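Local coordinates for protein putative nucleotide sugar epimerase/ dehydratase (Bordetella bronchiseptica, PDB 2Q1S) that binds NADH in a Rossmann fold and probably acts as a nucleotide-sugar epimerase or dehydratase in the biosynthesis of lipopolysaccharide O-antigen, at residues E216-G221 with T229-V234; N210-G215 with F260-D265; G221-T226 with S370-Y375. All coordinates share one frame; numbering follows the deposited sequence.

In the fold
Contact 2 joins two neighbouring parallel strands of the Rossmann sheet, and contact 1 lies within the chain loop that it closes, tying together the two ends of the excursion between strand 203-212 and helix 234-243. Both touch NADH, but at different points: Val-211 of contact 2 holds the nicotinamide carboxamide, Arg-232 of contact 1 a phosphate. Their centres are about 14 Å apart, and Val-234 packs on Phe-260 between them. Contact 3 shares Gly-221 with contact 1, its centre about 11 Å away, and the Thr-229 hydroxyl meets the Arg-224 amide there. Contact 3 lies farther out, with the side chain of Thr-226 about 13 Å from NADH.

Contact 1: residues E216-G221 with T229-V234; sequences EILGAG and TVWRNV. With NAI (1,4-dihydronicotinamide adenine dinucleotide), chain B.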
loop_
_atom_site.group_PDB
_atom_site.type_symbol
_atom_site.label_atom_id
_atom_site.label_comp_id
_atom_site.label_asym_id
_atom_site.label_seq_id
_atom_site.Cartn_x
_atom_site.Cartn_y
_atom_site.Cartn_z
ATOM N N GLU A 216 -20.437 -17.919 8.916
ATOM C CA GLU A 216 -19.664 -16.985 9.748
ATOM C C GLU A 216 -19.790 -17.427 11.178
ATOM O O GLU A 216 -20.886 -17.365 11.758
ATOM C CB GLU A 216 -20.154 -15.530 9.612
ATOM C CG GLU A 216 -19.280 -14.602 10.453
ATOM C CD GLU A 216 -19.477 -13.126 10.218
ATOM O OE1 GLU A 216 -20.519 -12.696 9.679
ATOM O OE2 GLU A 216 -18.557 -12.367 10.600
ATOM N N ILE A 217 -18.664 -17.906 11.731
ATOM C CA ILE A 217 -18.635 -18.503 13.067
ATOM C C ILE A 217 -17.963 -17.531 14.032
ATOM O O ILE A 217 -16.778 -17.229 13.875
ATOM C CB ILE A 217 -17.846 -19.839 13.047
ATOM C CG1 ILE A 217 -18.504 -20.843 12.091
ATOM C CG2 ILE A 217 -17.671 -20.400 14.501
ATOM C CD1 ILE A 217 -17.632 -22.088 11.692
ATOM N N LEU A 218 -18.696 -17.085 15.052
ATOM C CA LEU A 218 -18.078 -16.252 16.094
ATOM C C LEU A 218 -16.875 -16.989 16.671
ATOM O O LEU A 218 -16.965 -18.182 16.946
ATOM C CB LEU A 218 -19.084 -15.922 17.207
ATOM C CG LEU A 218 -20.341 -15.140 16.777
ATOM C CD1 LEU A 218 -21.302 -15.004 17.954
ATOM C CD2 LEU A 218 -20.029 -13.747 16.221
ATOM N N GLY A 219 -15.730 -16.291 16.797
ATOM C CA GLY A 219 -14.548 -16.923 17.419
ATOM C C GLY A 219 -13.731 -17.765 16.438
ATOM O O GLY A 219 -12.752 -18.387 16.844
ATOM N N ALA A 220 -14.114 -17.814 15.167
ATOM C CA ALA A 220 -13.361 -18.614 14.198
ATOM C C ALA A 220 -11.870 -18.240 14.172
ATOM O O ALA A 220 -11.513 -17.060 14.148
ATOM C CB ALA A 220 -13.974 -18.517 12.812
ATOM N N GLY A 221 -11.007 -19.253 14.195
ATOM C CA GLY A 221 -9.557 -19.065 14.024
ATOM C C GLY A 221 -8.817 -18.718 15.297
ATOM O O GLY A 221 -9.293 -19.006 16.393
ATOM N N THR A 229 -12.380 -10.790 17.680
ATOM C CA THR A 229 -12.103 -12.156 17.238
ATOM C C THR A 229 -13.338 -13.022 17.523
ATOM O O THR A 229 -13.742 -13.861 16.710
ATOM C CB THR A 229 -10.878 -12.757 17.967
ATOM O OG1 THR A 229 -9.666 -12.182 17.452
ATOM C CG2 THR A 229 -10.805 -14.292 17.793
ATOM N N VAL A 230 -13.940 -12.789 18.684
ATOM C CA VAL A 230 -15.193 -13.482 19.035
ATOM C C VAL A 230 -16.393 -12.792 18.360
ATOM O O VAL A 230 -17.040 -13.378 17.499
ATOM C CB VAL A 230 -15.373 -13.599 20.546
ATOM C CG1 VAL A 230 -16.728 -14.249 20.838
ATOM C CG2 VAL A 230 -14.254 -14.469 21.129
ATOM N N TRP A 231 -16.619 -11.526 18.720
ATOM C CA TRP A 231 -17.743 -10.721 18.257
ATOM C C TRP A 231 -17.390 -10.081 16.929
ATOM O O TRP A 231 -17.123 -8.884 16.840
ATOM C CB TRP A 231 -18.090 -9.673 19.334
ATOM C CG TRP A 231 -18.206 -10.298 20.713
ATOM C CD1 TRP A 231 -17.374 -10.121 21.792
ATOM C CD2 TRP A 231 -19.173 -11.276 21.112
ATOM N NE1 TRP A 231 -17.804 -10.907 22.862
ATOM C CE2 TRP A 231 -18.911 -11.616 22.472
ATOM C CE3 TRP A 231 -20.271 -11.866 20.469
ATOM C CZ2 TRP A 231 -19.692 -12.544 23.174
ATOM C CZ3 TRP A 231 -21.043 -12.787 21.162
ATOM C CH2 TRP A 231 -20.751 -13.114 22.508
ATOM N N ARG A 232 -17.427 -10.900 15.885
ATOM C CA ARG A 232 -16.876 -10.533 14.574
ATOM C C ARG A 232 -17.599 -9.401 13.883
ATOM O O ARG A 232 -16.963 -8.544 13.257
ATOM C CB ARG A 232 -16.909 -11.729 13.629
ATOM C CG ARG A 232 -15.928 -12.822 13.956
ATOM C CD ARG A 232 -16.213 -14.009 13.042
ATOM N NE ARG A 232 -16.163 -13.763 11.587
ATOM C CZ ARG A 232 -15.231 -14.265 10.781
ATOM N NH1 ARG A 232 -14.213 -14.956 11.318
ATOM N NH2 ARG A 232 -15.329 -14.136 9.458
ATOM N N ASN A 233 -18.930 -9.447 13.946
ATOM C CA ASN A 233 -19.775 -8.512 13.211
ATOM C C ASN A 233 -21.143 -8.479 13.890
ATOM O O ASN A 233 -21.492 -9.401 14.634
ATOM C CB ASN A 233 -19.914 -9.003 11.768
ATOM C CG ASN A 233 -18.753 -8.566 10.892
ATOM O OD1 ASN A 233 -18.501 -7.364 10.738
ATOM N ND2 ASN A 233 -18.071 -9.523 10.275
ATOM N N VAL A 234 -21.905 -7.424 13.616
ATOM C CA VAL A 234 -23.149 -7.159 14.329
ATOM C C VAL A 234 -24.183 -8.274 14.126
ATOM O O VAL A 234 -24.815 -8.707 15.084
ATOM C CB VAL A 234 -23.725 -5.757 14.021
ATOM C CG1 VAL A 234 -24.038 -5.587 12.517
ATOM C CG2 VAL A 234 -24.919 -5.416 14.929
HETATM P PA NAI B . -12.735 -14.356 6.873
HETATM O O1A NAI B . -11.774 -13.885 7.904
HETATM O O2A NAI B . -13.795 -15.412 7.264
HETATM O O5B NAI B . -12.016 -14.842 5.596
HETATM C C5B NAI B . -10.652 -14.559 5.264
HETATM C C4B NAI B . -9.854 -15.844 5.122
HETATM O O4B NAI B . -8.501 -15.510 4.835
HETATM C C3B NAI B . -9.860 -16.660 6.442
HETATM O O3B NAI B . -10.251 -18.017 6.171
HETATM C C2B NAI B . -8.398 -16.630 6.864
HETATM O O2B NAI B . -7.886 -17.794 7.582
HETATM C C1B NAI B . -7.684 -16.486 5.519
HETATM N N9A NAI B . -6.315 -16.007 5.602
HETATM C C8A NAI B . -5.823 -15.047 6.444
HETATM N N7A NAI B . -4.528 -14.859 6.180
HETATM C C5A NAI B . -4.146 -15.676 5.157
HETATM C C6A NAI B . -2.920 -15.973 4.404
HETATM N N6A NAI B . -1.752 -15.364 4.644
HETATM N N1A NAI B . -2.951 -16.907 3.403
HETATM C C2A NAI B . -4.127 -17.543 3.148
HETATM N N3A NAI B . -5.302 -17.342 3.768
HETATM C C4A NAI B . -5.380 -16.411 4.784
HETATM O O3 NAI B . -13.494 -13.020 6.431
HETATM P PN NAI B . -14.574 -12.793 5.237
HETATM O O1N NAI B . -15.617 -11.906 5.702
HETATM O O2N NAI B . -14.834 -14.153 4.642
HETATM O O5D NAI B . -13.641 -12.013 4.138
HETATM C C5D NAI B . -13.416 -12.534 2.817
HETATM C C4D NAI B . -12.931 -11.371 1.950
HETATM O O4D NAI B . -13.973 -10.433 1.823
HETATM C C3D NAI B . -11.797 -10.578 2.601
HETATM O O3D NAI B . -10.859 -10.251 1.567
HETATM C C2D NAI B . -12.472 -9.363 3.161
HETATM O O2D NAI B . -11.551 -8.244 3.265
HETATM C C1D NAI B . -13.540 -9.094 2.138
HETATM N N1N NAI B . -14.653 -8.330 2.640
HETATM C C2N NAI B . -15.587 -8.859 3.496
HETATM C C3N NAI B . -16.666 -8.099 3.940
HETATM C C7N NAI B . -17.704 -8.664 4.904
HETATM O O7N NAI B . -18.634 -7.948 5.234
HETATM N N7N NAI B . -17.539 -9.949 5.310
HETATM C C4N NAI B . -16.848 -6.774 3.460
HETATM C C5N NAI B . -15.881 -6.272 2.542
HETATM C C6N NAI B . -14.825 -7.083 2.130
HETATM O O HOH W 1 -16.458 -11.822 8.282
HETATM O O HOH W 2 -13.118 -14.808 14.104
#
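Arg-232 and Asn-233 both donate to one carboxylate oxygen of Glu-216. Arg-232 NE meets Glu-216 OE2 at 2.9 Å in a salt bridge, in the guanidinium plane and on the anti lone pair. Asn-233 ND2 takes the syn lone pair of Glu-216 OE2, also at 2.9 Å and nearly straight (173°). The carboxylate stands almost perpendicular to the guanidinium, 84° between planes, and it is OE2 that meets NE. Glutamate suits this place because its extended chain, CG anti to the backbone N (chi1 -178°), spans the gap between the segments.

Held this way, the guanidinium offers NH2 to the NADH phosphate, Arg-232 NH2 to NAI O2A being 3.0 Å, while NH1 bonds to Ser-68 O. One water links NH2 to a phosphate oxygen; a second joins NH1 to the carbonyls of Ala-220 and Thr-229.

Behind this, Ile-217 to Ala-220 form a type II turn, whose positive phi at Gly-219 favours glycine. The amide of Gly-219 bonds weakly to the carbonyls of Thr-229 and Val-230, and Leu-218 CD1 packs 3.9 Å from Trp-231 CZ3. The whole is a dinucleotide phosphate site: a buried arginine, probably oriented by a second-shell glutamate, binding the NADH pyrophosphate.

Contact 2: residues N210-G215 with F260-D265; sequences NVYGPG and FIFVED. With NAI (1,4-dihydronicotinamide adenine dinucleotide), chain B.
Ile-261 N donates to Asn-210 O at 3.0 Å. The ladder continues with Tyr-212 N to Ile-261 O at 3.1 Å, and Val-263 N closes it with a weak bond to Tyr-212 O. Ile-261 thus bonds to the residues on either side of its bridge partner Val-211, as in parallel strands; Tyr-212 pairs likewise with Phe-262 in this part of the Rossmann sheet.

The two faces of this pair differ. On one, Val-211 CG1 lies 3.7 Å from Val-263 CB while its CG2 turns to the cofactor carboxamide; a branched valine can serve both. The backbone reaches the same group, Val-211 N to NAI O7N at 3.1 Å, which probably helps set the nicotinamide in place. Asn-210 OD1 bonds to Arg-258, both residues of the UDP site. On the other face the Tyr-212 ring lies across the neighbouring backbone, because CG sits between the backbone N and the carbonyl carbon (chi1 71°). Phe-262 CA points at this ring off-centre, and the Tyr-212 and Phe-262 rings meet obliquely, planes 59° apart. Pro-214 CD adds a contact of 3.5 Å to Phe-262 CE1. Gly-213 suits its place: its backbone angles call for glycine, and Val-263 CG1 and Phe-262 CE1 crowd the position a CB would take.

Helix 343-356 packs on Tyr-212, Pro-214 and Phe-262, and helix 234-243 on Tyr-212 and Phe-260. Against Val-211 and Val-263 lies Phe-43 of helix 43-54, while strand 257-262 passes directly into helix 263-276.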
loop_
_atom_site.group_PDB
_atom_site.type_symbol
_atom_site.label_atom_id
_atom_site.label_comp_id
_atom_site.label_asym_id
_atom_site.label_seq_id
_atom_site.Cartn_x
_atom_site.Cartn_y
_atom_site.Cartn_z
ATOM N N ASN A 210 -20.701 -5.450 4.523
ATOM C CA ASN A 210 -21.819 -5.883 5.345
ATOM C C ASN A 210 -22.467 -7.183 4.877
ATOM O O ASN A 210 -23.707 -7.329 4.858
ATOM C CB ASN A 210 -22.800 -4.725 5.492
ATOM C CG ASN A 210 -22.169 -3.569 6.244
ATOM O OD1 ASN A 210 -21.674 -3.752 7.367
ATOM N ND2 ASN A 210 -22.192 -2.415 5.657
ATOM N N VAL A 211 -21.598 -8.122 4.504
ATOM C CA VAL A 211 -22.018 -9.508 4.224
ATOM C C VAL A 211 -22.465 -10.202 5.516
ATOM O O VAL A 211 -21.911 -9.974 6.599
ATOM C CB VAL A 211 -20.884 -10.323 3.567
ATOM C CG1 VAL A 211 -21.457 -11.623 2.992
ATOM C CG2 VAL A 211 -20.175 -9.516 2.477
ATOM N N TYR A 212 -23.493 -11.043 5.410
ATOM C CA TYR A 212 -23.900 -11.828 6.572
ATOM C C TYR A 212 -24.475 -13.153 6.036
ATOM O O TYR A 212 -24.857 -13.240 4.854
ATOM C CB TYR A 212 -24.953 -11.073 7.409
ATOM C CG TYR A 212 -26.273 -11.012 6.698
ATOM C CD1 TYR A 212 -26.466 -10.099 5.667
ATOM C CD2 TYR A 212 -27.293 -11.932 6.989
ATOM C CE1 TYR A 212 -27.695 -10.055 4.961
ATOM C CE2 TYR A 212 -28.501 -11.915 6.311
ATOM C CZ TYR A 212 -28.710 -10.977 5.293
ATOM O OH TYR A 212 -29.905 -10.948 4.600
ATOM N N GLY A 213 -24.487 -14.173 6.879
ATOM C CA GLY A 213 -25.156 -15.413 6.518
ATOM C C GLY A 213 -24.569 -16.659 7.162
ATOM O O GLY A 213 -23.717 -16.583 8.057
ATOM N N PRO A 214 -25.034 -17.834 6.707
ATOM C CA PRO A 214 -24.457 -19.072 7.240
ATOM C C PRO A 214 -22.949 -19.163 7.012
ATOM O O PRO A 214 -22.444 -18.664 5.994
ATOM C CB PRO A 214 -25.178 -20.173 6.446
ATOM C CG PRO A 214 -26.391 -19.513 5.848
ATOM C CD PRO A 214 -26.064 -18.069 5.674
ATOM N N GLY A 215 -22.240 -19.778 7.951
ATOM C CA GLY A 215 -20.816 -20.043 7.761
ATOM C C GLY A 215 -19.888 -19.032 8.415
ATOM O O GLY A 215 -18.693 -19.291 8.494
ATOM N N PHE A 260 -26.801 -4.302 4.082
ATOM C CA PHE A 260 -26.462 -5.711 4.288
ATOM C C PHE A 260 -26.693 -6.477 2.993
ATOM O O PHE A 260 -27.620 -6.158 2.226
ATOM C CB PHE A 260 -27.310 -6.327 5.407
ATOM C CG PHE A 260 -27.044 -5.735 6.762
ATOM C CD1 PHE A 260 -25.931 -6.116 7.491
ATOM C CD2 PHE A 260 -27.908 -4.772 7.303
ATOM C CE1 PHE A 260 -25.670 -5.554 8.746
ATOM C CE2 PHE A 260 -27.653 -4.205 8.549
ATOM C CZ PHE A 260 -26.530 -4.602 9.274
ATOM N N ILE A 261 -25.858 -7.489 2.767
ATOM C CA ILE A 261 -26.000 -8.364 1.597
ATOM C C ILE A 261 -25.772 -9.811 2.024
ATOM O O ILE A 261 -24.846 -10.102 2.772
ATOM C CB ILE A 261 -25.054 -7.956 0.424
ATOM C CG1 ILE A 261 -25.293 -8.855 -0.805
ATOM C CG2 ILE A 261 -23.566 -7.916 0.885
ATOM C CD1 ILE A 261 -24.581 -8.417 -2.056
ATOM N N PHE A 262 -26.641 -10.712 1.556
ATOM C CA PHE A 262 -26.580 -12.111 1.983
ATOM C C PHE A 262 -25.416 -12.811 1.291
ATOM O O PHE A 262 -25.167 -12.575 0.105
ATOM C CB PHE A 262 -27.919 -12.785 1.663
ATOM C CG PHE A 262 -28.055 -14.201 2.162
ATOM C CD1 PHE A 262 -27.965 -14.497 3.514
ATOM C CD2 PHE A 262 -28.300 -15.245 1.254
ATOM C CE1 PHE A 262 -28.141 -15.814 3.967
ATOM C CE2 PHE A 262 -28.457 -16.580 1.703
ATOM C CZ PHE A 262 -28.353 -16.860 3.056
ATOM N N VAL A 263 -24.757 -13.712 2.007
ATOM C CA VAL A 263 -23.490 -14.249 1.538
ATOM C C VAL A 263 -23.629 -15.066 0.236
ATOM O O VAL A 263 -22.743 -15.032 -0.601
ATOM C CB VAL A 263 -22.799 -15.098 2.645
ATOM C CG1 VAL A 263 -23.612 -16.408 2.989
ATOM C CG2 VAL A 263 -21.358 -15.399 2.291
ATOM N N GLU A 264 -24.744 -15.766 0.042
ATOM C CA GLU A 264 -24.931 -16.497 -1.201
ATOM C C GLU A 264 -25.045 -15.571 -2.404
ATOM O O GLU A 264 -24.626 -15.939 -3.489
ATOM C CB GLU A 264 -26.155 -17.414 -1.089
ATOM C CG GLU A 264 -25.956 -18.479 0.046
ATOM C CD GLU A 264 -27.116 -19.452 0.228
ATOM O OE1 GLU A 264 -28.029 -19.491 -0.633
ATOM O OE2 GLU A 264 -27.096 -20.187 1.253
ATOM N N ASP A 265 -25.607 -14.375 -2.212
ATOM C CA ASP A 265 -25.598 -13.355 -3.267
ATOM C C ASP A 265 -24.153 -12.895 -3.535
ATOM O O ASP A 265 -23.779 -12.720 -4.697
ATOM C CB ASP A 265 -26.463 -12.141 -2.915
ATOM C CG ASP A 265 -27.978 -12.403 -3.123
ATOM O OD1 ASP A 265 -28.366 -13.347 -3.864
ATOM O OD2 ASP A 265 -28.765 -11.629 -2.546
HETATM P PA NAI B . -12.735 -14.356 6.873
HETATM O O1A NAI B . -11.774 -13.885 7.904
HETATM O O2A NAI B . -13.795 -15.412 7.264
HETATM O O5B NAI B . -12.016 -14.842 5.596
HETATM C C5B NAI B . -10.652 -14.559 5.264
HETATM C C4B NAI B . -9.854 -15.844 5.122
HETATM O O4B NAI B . -8.501 -15.510 4.835
HETATM C C3B NAI B . -9.860 -16.660 6.442
HETATM O O3B NAI B . -10.251 -18.017 6.171
HETATM C C2B NAI B . -8.398 -16.630 6.864
HETATM O O2B NAI B . -7.886 -17.794 7.582
HETATM C C1B NAI B . -7.684 -16.486 5.519
HETATM N N9A NAI B . -6.315 -16.007 5.602
HETATM C C8A NAI B . -5.823 -15.047 6.444
HETATM N N7A NAI B . -4.528 -14.859 6.180
HETATM C C5A NAI B . -4.146 -15.676 5.157
HETATM C C6A NAI B . -2.920 -15.973 4.404
HETATM N N6A NAI B . -1.752 -15.364 4.644
HETATM N N1A NAI B . -2.951 -16.907 3.403
HETATM C C2A NAI B . -4.127 -17.543 3.148
HETATM N N3A NAI B . -5.302 -17.342 3.768
HETATM C C4A NAI B . -5.380 -16.411 4.784
HETATM O O3 NAI B . -13.494 -13.020 6.431
HETATM P PN NAI B . -14.574 -12.793 5.237
HETATM O O1N NAI B . -15.617 -11.906 5.702
HETATM O O2N NAI B . -14.834 -14.153 4.642
HETATM O O5D NAI B . -13.641 -12.013 4.138
HETATM C C5D NAI B . -13.416 -12.534 2.817
HETATM C C4D NAI B . -12.931 -11.371 1.950
HETATM O O4D NAI B . -13.973 -10.433 1.823
HETATM C C3D NAI B . -11.797 -10.578 2.601
HETATM O O3D NAI B . -10.859 -10.251 1.567
HETATM C C2D NAI B . -12.472 -9.363 3.161
HETATM O O2D NAI B . -11.551 -8.244 3.265
HETATM C C1D NAI B . -13.540 -9.094 2.138
HETATM N N1N NAI B . -14.653 -8.330 2.640
HETATM C C2N NAI B . -15.587 -8.859 3.496
HETATM C C3N NAI B . -16.666 -8.099 3.940
HETATM C C7N NAI B . -17.704 -8.664 4.904
HETATM O O7N NAI B . -18.634 -7.948 5.234
HETATM N N7N NAI B . -17.539 -9.949 5.310
HETATM C C4N NAI B . -16.848 -6.774 3.460
HETATM C C5N NAI B . -15.881 -6.272 2.542
HETATM C C6N NAI B . -14.825 -7.083 2.130
#

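Contact 3: residues G221-T226 with S370-Y375; sequences GRWRGT and SALATY
Trp-223 sends its indole against the C-terminal helix at Ala-371. From CB the side chain runs outward with CG anti to the backbone N (chi1 180°), carrying the ring system from the loop to the helix. Trp-223 CG is 3.9 Å from Ala-371 CB; at the ring fusion Trp-223 CD2 comes to 3.4 Å of that methyl. Ala-371 CB sits over the centre of the six-membered ring, 13° off its normal, a CH-pi contact that the small alanine permits by letting the helix come close. At the far rim, Trp-223 CH2 meets Leu-372 CD2 at 3.9 Å near the ring plane, and Tyr-375 CD1 lies by CZ2, also near the plane of the indole. The opposite face rests on the backbone amides of Gly-225 and Thr-226, so the indole is sandwiched between its own loop and the helix.

Tyr-375 completes the contact beside the tryptophan. Its CE1 lies 3.3 Å from Gly-225 O, and Thr-226 CA points off-centre at its ring. Gly-225 has backbone angles (phi 114°) that call for glycine and let the loop double back beneath the indole.

Helix 369-374 thus closes over the loop between strand 203-212 and helix 234-243. Pro-227 touches Leu-372 and Tyr-375, while helix 112-117 packs against Arg-224 and Thr-226.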
loop_
_atom_site.group_PDB
_atom_site.type_symbol
_atom_site.label_atom_id
_atom_site.label_comp_id
_atom_site.label_asym_id
_atom_site.label_seq_id
_atom_site.Cartn_x
_atom_site.Cartn_y
_atom_site.Cartn_z
ATOM N N GLY A 221 -11.007 -19.253 14.195
ATOM C CA GLY A 221 -9.557 -19.065 14.024
ATOM C C GLY A 221 -8.817 -18.718 15.297
ATOM O O GLY A 221 -9.293 -19.006 16.393
ATOM N N ARG A 222 -7.653 -18.091 15.148
ATOM C CA ARG A 222 -6.768 -17.769 16.275
ATOM C C ARG A 222 -7.179 -16.450 16.908
ATOM O O ARG A 222 -7.824 -15.639 16.236
ATOM C CB ARG A 222 -5.323 -17.673 15.785
ATOM C CG ARG A 222 -4.951 -18.853 14.918
ATOM C CD ARG A 222 -3.486 -18.895 14.507
ATOM N NE ARG A 222 -3.457 -19.398 13.138
ATOM C CZ ARG A 222 -2.521 -19.129 12.236
ATOM N NH1 ARG A 222 -1.465 -18.383 12.555
ATOM N NH2 ARG A 222 -2.645 -19.629 11.018
ATOM N N TRP A 223 -6.816 -16.239 18.178
ATOM C CA TRP A 223 -6.951 -14.940 18.822
ATOM C C TRP A 223 -6.166 -13.875 18.033
ATOM O O TRP A 223 -4.960 -13.983 17.858
ATOM C CB TRP A 223 -6.389 -14.999 20.242
ATOM C CG TRP A 223 -6.486 -13.721 20.960
ATOM C CD1 TRP A 223 -5.452 -12.871 21.300
ATOM C CD2 TRP A 223 -7.686 -13.122 21.466
ATOM N NE1 TRP A 223 -5.945 -11.791 22.003
ATOM C CE2 TRP A 223 -7.308 -11.930 22.142
ATOM C CE3 TRP A 223 -9.039 -13.492 21.448
ATOM C CZ2 TRP A 223 -8.247 -11.086 22.753
ATOM C CZ3 TRP A 223 -9.976 -12.662 22.074
ATOM C CH2 TRP A 223 -9.577 -11.466 22.706
ATOM N N ARG A 224 -6.849 -12.846 17.558
ATOM C CA ARG A 224 -6.164 -11.823 16.791
ATOM C C ARG A 224 -6.047 -10.507 17.579
ATOM O O ARG A 224 -5.893 -9.423 16.973
ATOM C CB ARG A 224 -6.816 -11.672 15.401
ATOM C CG ARG A 224 -6.624 -12.952 14.589
ATOM C CD ARG A 224 -7.340 -12.968 13.263
ATOM N NE ARG A 224 -8.765 -12.631 13.321
ATOM C CZ ARG A 224 -9.755 -13.439 13.672
ATOM N NH1 ARG A 224 -9.491 -14.662 14.118
ATOM N NH2 ARG A 224 -11.005 -12.992 13.615
ATOM N N GLY A 225 -6.091 -10.595 18.907
ATOM C CA GLY A 225 -5.742 -9.436 19.697
ATOM C C GLY A 225 -6.841 -8.793 20.518
ATOM O O GLY A 225 -6.573 -8.227 21.568
ATOM N N THR A 226 -8.075 -8.830 20.005
ATOM C CA THR A 226 -9.176 -8.083 20.605
ATOM C C THR A 226 -10.453 -8.925 20.637
ATOM O O THR A 226 -10.550 -9.956 19.944
ATOM C CB THR A 226 -9.468 -6.763 19.832
ATOM O OG1 THR A 226 -10.317 -7.046 18.721
ATOM C CG2 THR A 226 -8.164 -6.076 19.329
ATOM N N SER A 370 -10.111 -17.202 27.965
ATOM C CA SER A 370 -8.967 -16.669 28.706
ATOM C C SER A 370 -8.441 -15.346 28.130
ATOM O O SER A 370 -8.163 -14.404 28.871
ATOM C CB SER A 370 -7.856 -17.720 28.753
ATOM O OG SER A 370 -6.646 -17.177 29.257
ATOM N N ALA A 371 -8.312 -15.288 26.804
ATOM C CA ALA A 371 -7.876 -14.093 26.096
ATOM C C ALA A 371 -8.880 -12.965 26.338
ATOM O O ALA A 371 -8.480 -11.834 26.658
ATOM C CB ALA A 371 -7.730 -14.378 24.606
ATOM N N LEU A 372 -10.168 -13.291 26.196
ATOM C CA LEU A 372 -11.266 -12.355 26.493
ATOM C C LEU A 372 -11.214 -11.783 27.900
ATOM O O LEU A 372 -11.517 -10.607 28.102
ATOM C CB LEU A 372 -12.628 -13.030 26.308
ATOM C CG LEU A 372 -13.386 -13.020 24.974
ATOM C CD1 LEU A 372 -14.877 -13.261 25.253
ATOM C CD2 LEU A 372 -13.207 -11.714 24.165
ATOM N N ALA A 373 -10.850 -12.629 28.865
ATOM C CA ALA A 373 -10.778 -12.229 30.273
ATOM C C ALA A 373 -9.603 -11.276 30.536
ATOM O O ALA A 373 -9.744 -10.288 31.263
ATOM C CB ALA A 373 -10.691 -13.454 31.186
ATOM N N THR A 374 -8.461 -11.574 29.912
ATOM C CA THR A 374 -7.240 -10.765 30.032
ATOM C C THR A 374 -7.328 -9.402 29.307
ATOM O O THR A 374 -6.661 -8.442 29.700
ATOM C CB THR A 374 -6.016 -11.561 29.505
ATOM O OG1 THR A 374 -5.913 -12.801 30.223
ATOM C CG2 THR A 374 -4.711 -10.776 29.692
ATOM N N TYR A 375 -8.150 -9.319 28.264
ATOM C CA TYR A 375 -8.155 -8.132 27.387
ATOM C C TYR A 375 -8.362 -6.783 28.102
ATOM O O TYR A 375 -9.451 -6.493 28.607
ATOM C CB TYR A 375 -9.153 -8.268 26.222
ATOM C CG TYR A 375 -9.070 -7.098 25.249
ATOM C CD1 TYR A 375 -7.999 -6.990 24.343
ATOM C CD2 TYR A 375 -10.031 -6.090 25.249
ATOM C CE1 TYR A 375 -7.894 -5.916 23.471
ATOM C CE2 TYR A 375 -9.937 -5.010 24.365
ATOM C CZ TYR A 375 -8.861 -4.933 23.480
ATOM O OH TYR A 375 -8.758 -3.877 22.602
#